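Local atomic coordinates of conserved hypothetical exported protein (Bacteroides fragilis, PDB entry 4JJA), a protein that probably acts on bacterial cell-wall peptidoglycan as a beta-N-acetylmuramidase. Residues Y254-P268 / P278-S290. Numbering follows the deposited sequence.
Sequences YGHPNMTGYNYNFTP and PQLNKLCHGVNLS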
loop_
_atom_site.group_PDB
_atom_site.type_symbol
_atom_site.label_atom_id
_atom_site.label_comp_id
_atom_site.label_asym_id
_atom_site.label_seq_id
_atom_site.Cartn_x
_atom_site.Cartn_y
_atom_site.Cartn_z
ATOM N N TYR A 254 17.024 3.587 10.865
ATOM C CA TYR A 254 17.666 4.181 9.696
ATOM C C TYR A 254 19.129 4.401 9.987
ATOM O O TYR A 254 19.516 4.650 11.117
ATOM C CB TYR A 254 16.979 5.461 9.212
ATOM C CG TYR A 254 17.039 6.633 10.135
ATOM C CD1 TYR A 254 16.078 6.794 11.144
ATOM C CD2 TYR A 254 18.020 7.602 10.016
ATOM C CE1 TYR A 254 16.085 7.927 11.952
ATOM C CE2 TYR A 254 18.039 8.703 10.837
ATOM C CZ TYR A 254 17.081 8.879 11.799
ATOM O OH TYR A 254 17.089 9.984 12.628
ATOM N N GLY A 255 19.973 4.273 8.974
ATOM C CA GLY A 255 21.386 4.492 9.198
ATOM C C GLY A 255 22.184 4.347 7.918
ATOM O O GLY A 255 21.670 3.960 6.887
ATOM N N HIS A 256 23.483 4.639 8.008
ATOM C CA HIS A 256 24.337 4.665 6.832
ATOM C C HIS A 256 25.781 4.547 7.301
ATOM O O HIS A 256 26.117 5.014 8.396
ATOM C CB HIS A 256 24.113 6.012 6.108
ATOM C CG HIS A 256 24.819 6.149 4.808
ATOM N ND1 HIS A 256 26.158 6.473 4.737
ATOM C CD2 HIS A 256 24.401 5.897 3.547
ATOM C CE1 HIS A 256 26.523 6.448 3.474
ATOM N NE2 HIS A 256 25.483 6.105 2.724
ATOM N N PRO A 257 26.645 3.926 6.480
ATOM C CA PRO A 257 28.051 3.794 6.942
ATOM C C PRO A 257 28.810 5.088 7.212
ATOM O O PRO A 257 29.784 5.064 7.944
ATOM C CB PRO A 257 28.724 3.026 5.838
ATOM C CG PRO A 257 27.725 2.724 4.840
ATOM C CD PRO A 257 26.398 3.228 5.221
ATOM N N ASN A 258 28.361 6.182 6.596
ATOM C CA ASN A 258 29.010 7.475 6.706
ATOM C C ASN A 258 28.402 8.334 7.821
ATOM O O ASN A 258 28.993 9.328 8.194
ATOM C CB ASN A 258 29.026 8.210 5.350
ATOM C CG ASN A 258 29.937 7.523 4.318
ATOM O OD1 ASN A 258 29.624 6.400 3.810
ATOM N ND2 ASN A 258 31.087 8.116 4.061
HETATM N N MSE A 259 27.241 7.948 8.370
HETATM C CA MSE A 259 26.601 8.716 9.416
HETATM C C MSE A 259 27.429 8.620 10.665
HETATM O O MSE A 259 28.072 7.598 10.955
HETATM C CB MSE A 259 25.159 8.237 9.626
HETATM C CG MSE A 259 24.208 8.942 8.633
HETATM SE SE MSE A 259 22.405 8.277 8.548
HETATM C CE MSE A 259 21.901 8.540 10.328
ATOM N N THR A 260 27.432 9.709 11.423
ATOM C CA THR A 260 28.511 9.898 12.391
ATOM C C THR A 260 27.912 10.481 13.659
ATOM O O THR A 260 27.066 11.375 13.631
ATOM C CB THR A 260 29.630 10.881 11.770
ATOM O OG1 THR A 260 30.262 10.280 10.601
ATOM C CG2 THR A 260 30.721 11.289 12.785
ATOM N N GLY A 261 28.304 9.917 14.800
ATOM C CA GLY A 261 27.798 10.400 16.070
ATOM C C GLY A 261 26.593 9.714 16.695
ATOM O O GLY A 261 25.920 10.261 17.586
ATOM N N TYR A 262 26.345 8.494 16.244
ATOM C CA TYR A 262 25.146 7.752 16.639
ATOM C C TYR A 262 25.456 6.577 17.591
ATOM O O TYR A 262 26.501 5.943 17.418
ATOM C CB TYR A 262 24.468 7.221 15.379
ATOM C CG TYR A 262 23.835 8.309 14.579
ATOM C CD1 TYR A 262 22.548 8.778 14.877
ATOM C CD2 TYR A 262 24.562 8.939 13.560
ATOM C CE1 TYR A 262 21.967 9.825 14.116
ATOM C CE2 TYR A 262 23.986 9.944 12.816
ATOM C CZ TYR A 262 22.700 10.416 13.119
ATOM O OH TYR A 262 22.158 11.449 12.371
ATOM N N ASN A 263 24.444 6.329 18.459
ATOM C CA ASN A 263 24.340 5.347 19.576
ATOM C C ASN A 263 23.648 4.008 19.213
ATOM O O ASN A 263 23.146 3.282 20.089
ATOM C CB ASN A 263 23.500 5.949 20.720
ATOM C CG ASN A 263 24.273 6.958 21.568
ATOM O OD1 ASN A 263 25.502 6.947 21.624
ATOM N ND2 ASN A 263 23.546 7.832 22.215
ATOM N N TYR A 264 23.506 3.759 17.927
ATOM C CA TYR A 264 23.001 2.518 17.379
ATOM C C TYR A 264 23.691 2.229 16.061
ATOM O O TYR A 264 23.985 3.139 15.306
ATOM C CB TYR A 264 21.484 2.612 17.203
ATOM C CG TYR A 264 20.850 1.412 16.558
ATOM C CD1 TYR A 264 20.756 0.200 17.244
ATOM C CD2 TYR A 264 20.318 1.490 15.299
ATOM C CE1 TYR A 264 20.189 -0.929 16.639
ATOM C CE2 TYR A 264 19.728 0.408 14.692
ATOM C CZ TYR A 264 19.685 -0.795 15.343
ATOM O OH TYR A 264 19.164 -1.889 14.729
ATOM N N ASN A 265 23.892 0.956 15.779
ATOM C CA ASN A 265 24.397 0.522 14.510
ATOM C C ASN A 265 23.831 -0.826 14.146
ATOM O O ASN A 265 23.296 -1.545 15.000
ATOM C CB ASN A 265 25.915 0.556 14.464
ATOM C CG ASN A 265 26.558 -0.298 15.482
ATOM O OD1 ASN A 265 26.455 -1.534 15.459
ATOM N ND2 ASN A 265 27.306 0.354 16.358
ATOM N N PHE A 266 23.871 -1.131 12.868
ATOM C CA PHE A 266 23.378 -2.374 12.300
ATOM C C PHE A 266 24.092 -2.672 11.025
ATOM O O PHE A 266 24.613 -1.783 10.392
ATOM C CB PHE A 266 21.861 -2.312 12.073
ATOM C CG PHE A 266 21.416 -1.244 11.130
ATOM C CD1 PHE A 266 21.141 0.033 11.592
ATOM C CD2 PHE A 266 21.253 -1.497 9.776
ATOM C CE1 PHE A 266 20.723 1.021 10.694
ATOM C CE2 PHE A 266 20.805 -0.480 8.909
ATOM C CZ PHE A 266 20.547 0.775 9.369
ATOM N N THR A 267 24.074 -3.922 10.600
ATOM C CA THR A 267 24.677 -4.309 9.352
ATOM C C THR A 267 23.692 -5.119 8.544
ATOM O O THR A 267 23.372 -6.266 8.874
ATOM C CB THR A 267 25.963 -5.165 9.587
ATOM O OG1 THR A 267 26.870 -4.422 10.426
ATOM C CG2 THR A 267 26.609 -5.560 8.259
ATOM N N PRO A 268 23.185 -4.544 7.445
ATOM C CA PRO A 268 22.337 -5.323 6.561
ATOM C C PRO A 268 23.042 -6.599 6.058
ATOM O O PRO A 268 24.218 -6.563 5.650
ATOM C CB PRO A 268 22.021 -4.336 5.419
ATOM C CG PRO A 268 22.199 -2.990 6.074
ATOM C CD PRO A 268 23.395 -3.181 6.946
ATOM N N PRO A 278 20.270 -2.430 0.389
ATOM C CA PRO A 278 21.092 -1.251 0.525
ATOM C C PRO A 278 22.134 -1.430 1.634
ATOM O O PRO A 278 21.812 -1.861 2.741
ATOM C CB PRO A 278 20.059 -0.147 0.829
ATOM C CG PRO A 278 18.782 -0.682 0.261
ATOM C CD PRO A 278 18.830 -2.119 0.369
ATOM N N GLN A 279 23.381 -1.060 1.352
ATOM C CA GLN A 279 24.430 -1.109 2.330
ATOM C C GLN A 279 24.726 -2.528 2.836
ATOM O O GLN A 279 25.156 -2.716 3.974
ATOM C CB GLN A 279 24.195 -0.120 3.494
ATOM C CG GLN A 279 23.804 1.312 3.068
ATOM C CD GLN A 279 24.825 2.014 2.238
ATOM O OE1 GLN A 279 25.961 1.610 2.135
ATOM N NE2 GLN A 279 24.393 3.092 1.575
ATOM N N LEU A 280 24.508 -3.510 1.969
ATOM C CA LEU A 280 24.778 -4.901 2.250
ATOM C C LEU A 280 26.163 -5.061 2.842
ATOM O O LEU A 280 27.152 -4.639 2.230
ATOM C CB LEU A 280 24.655 -5.751 0.991
ATOM C CG LEU A 280 25.093 -7.195 1.104
ATOM C CD1 LEU A 280 24.304 -7.971 2.205
ATOM C CD2 LEU A 280 24.969 -7.886 -0.249
ATOM N N ASN A 281 26.248 -5.705 4.001
ATOM C CA ASN A 281 27.483 -6.034 4.687
ATOM C C ASN A 281 28.312 -4.831 5.151
ATOM O O ASN A 281 29.468 -4.982 5.532
ATOM C CB ASN A 281 28.327 -7.032 3.896
ATOM C CG ASN A 281 27.652 -8.405 3.755
ATOM O OD1 ASN A 281 26.962 -8.878 4.664
ATOM N ND2 ASN A 281 27.835 -9.050 2.610
ATOM N N LYS A 282 27.698 -3.659 5.195
ATOM C CA LYS A 282 28.287 -2.442 5.754
ATOM C C LYS A 282 27.743 -2.119 7.109
ATOM O O LYS A 282 26.539 -2.176 7.300
ATOM C CB LYS A 282 27.895 -1.205 4.895
ATOM C CG LYS A 282 28.116 -1.314 3.481
ATOM C CD LYS A 282 29.549 -1.180 3.157
ATOM C CE LYS A 282 29.677 -0.745 1.686
ATOM N NZ LYS A 282 31.104 -0.398 1.530
ATOM N N LEU A 283 28.602 -1.663 8.002
ATOM C CA LEU A 283 28.215 -1.212 9.291
ATOM C C LEU A 283 27.567 0.155 9.114
ATOM O O LEU A 283 28.202 1.125 8.666
ATOM C CB LEU A 283 29.400 -1.114 10.274
ATOM C CG LEU A 283 29.020 -0.694 11.686
ATOM C CD1 LEU A 283 28.105 -1.721 12.341
ATOM C CD2 LEU A 283 30.313 -0.424 12.494
ATOM N N CYS A 284 26.275 0.230 9.402
ATOM C CA CYS A 284 25.466 1.438 9.321
ATOM C C CYS A 284 25.256 2.029 10.694
ATOM O O CYS A 284 24.911 1.319 11.646
ATOM C CB CYS A 284 24.113 1.112 8.699
ATOM S SG CYS A 284 24.215 0.580 6.982
ATOM N N HIS A 285 25.470 3.313 10.821
ATOM C CA HIS A 285 25.281 4.036 12.058
ATOM C C HIS A 285 23.988 4.831 11.951
ATOM O O HIS A 285 23.737 5.436 10.911
ATOM C CB HIS A 285 26.449 4.968 12.262
ATOM C CG HIS A 285 27.753 4.242 12.302
ATOM N ND1 HIS A 285 28.178 3.503 13.381
ATOM C CD2 HIS A 285 28.696 4.083 11.342
ATOM C CE1 HIS A 285 29.345 2.958 13.100
ATOM N NE2 HIS A 285 29.684 3.269 11.870
ATOM N N GLY A 286 23.202 4.860 13.023
ATOM C CA GLY A 286 21.960 5.563 12.972
ATOM C C GLY A 286 21.087 5.441 14.188
ATOM O O GLY A 286 21.583 5.512 15.308
ATOM N N VAL A 287 19.793 5.218 13.955
ATOM C CA VAL A 287 18.751 5.366 14.960
ATOM C C VAL A 287 17.839 4.170 14.950
ATOM O O VAL A 287 17.461 3.679 13.894
ATOM C CB VAL A 287 17.944 6.648 14.723
ATOM C CG1 VAL A 287 16.838 6.814 15.711
ATOM C CG2 VAL A 287 18.844 7.861 14.784
ATOM N N ASN A 288 17.543 3.648 16.140
ATOM C CA ASN A 288 16.599 2.537 16.309
ATOM C C ASN A 288 15.259 3.120 16.776
ATOM O O ASN A 288 15.195 3.676 17.859
ATOM C CB ASN A 288 17.185 1.548 17.350
ATOM C CG ASN A 288 16.350 0.311 17.559
ATOM O OD1 ASN A 288 15.259 0.194 17.063
ATOM N ND2 ASN A 288 16.859 -0.599 18.405
ATOM N N LEU A 289 14.232 2.971 15.952
ATOM C CA LEU A 289 12.899 3.497 16.205
ATOM C C LEU A 289 11.961 2.410 16.673
ATOM O O LEU A 289 10.774 2.686 16.877
ATOM C CB LEU A 289 12.306 4.212 14.970
ATOM C CG LEU A 289 13.156 5.371 14.463
ATOM C CD1 LEU A 289 12.593 5.810 13.082
ATOM C CD2 LEU A 289 13.225 6.530 15.457
ATOM N N SER A 290 12.465 1.199 16.865
ATOM C CA SER A 290 11.580 0.042 17.064
ATOM C C SER A 290 10.896 0.028 18.408
ATOM O O SER A 290 9.974 -0.765 18.569
ATOM C CB SER A 290 12.355 -1.248 16.841
ATOM O OG SER A 290 13.301 -1.470 17.848
HETATM O O HOH W 1 30.707 2.162 8.686
HETATM O O HOH W 2 27.353 3.504 16.027
HETATM O O HOH W 3 21.256 6.197 17.882
#
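A small antiparallel sheet forms here, with strand 284-288 in the middle between 254-256 and 265-266. The first pairing is fixed by Y254-V287 and H256-H285 as hydrogen-bonded pairs, the axes of 254-256 and 284-288 running at 157°. Between them G255 and G286 make a non-hydrogen-bonded pair with CA atoms only 4.0 Å apart, and G286 CA makes a CA-H...O contact with Y254 O at 3.2 Å. On the other edge F266 and C284 hydrogen-bond in both directions, C284 N lying 2.8 Å from F266 O, and G286 N hydrogen-bonds Y264 O at 3.0 Å.

Aromatic rings lie against the central strand. N288 CB sits over the centre of the Y264 ring, 3.6 Å from the centroid and 5° off its normal. C284 CB lies over a face of F266, offset toward the rim, 3.7 Å from the centroid; with chi1 at 61°, F266 CG stands between backbone N and carbonyl carbon, which lays the ring across C284 of the central strand. C284 SG touches P268 CD at 3.8 Å and also meets P257 CD. V287 CB lies over a face of Y254.

H256, the last residue of strand 254-256, has a carbonyl O that accepts from H285 N and from M259 N on opposite faces of its plane, so one oxygen serves both the sheet and the type I turn 256-259. A water in the plane of the H285 ring lies 2.8 Å from ND1 and donates to Y262 O.

Beyond the sheet, the hydroxyls of Y254 and Y262 both hydrogen-bond D309 of helix 305-314, F236 stacks on Y254, and L289 packs against helix 224-233.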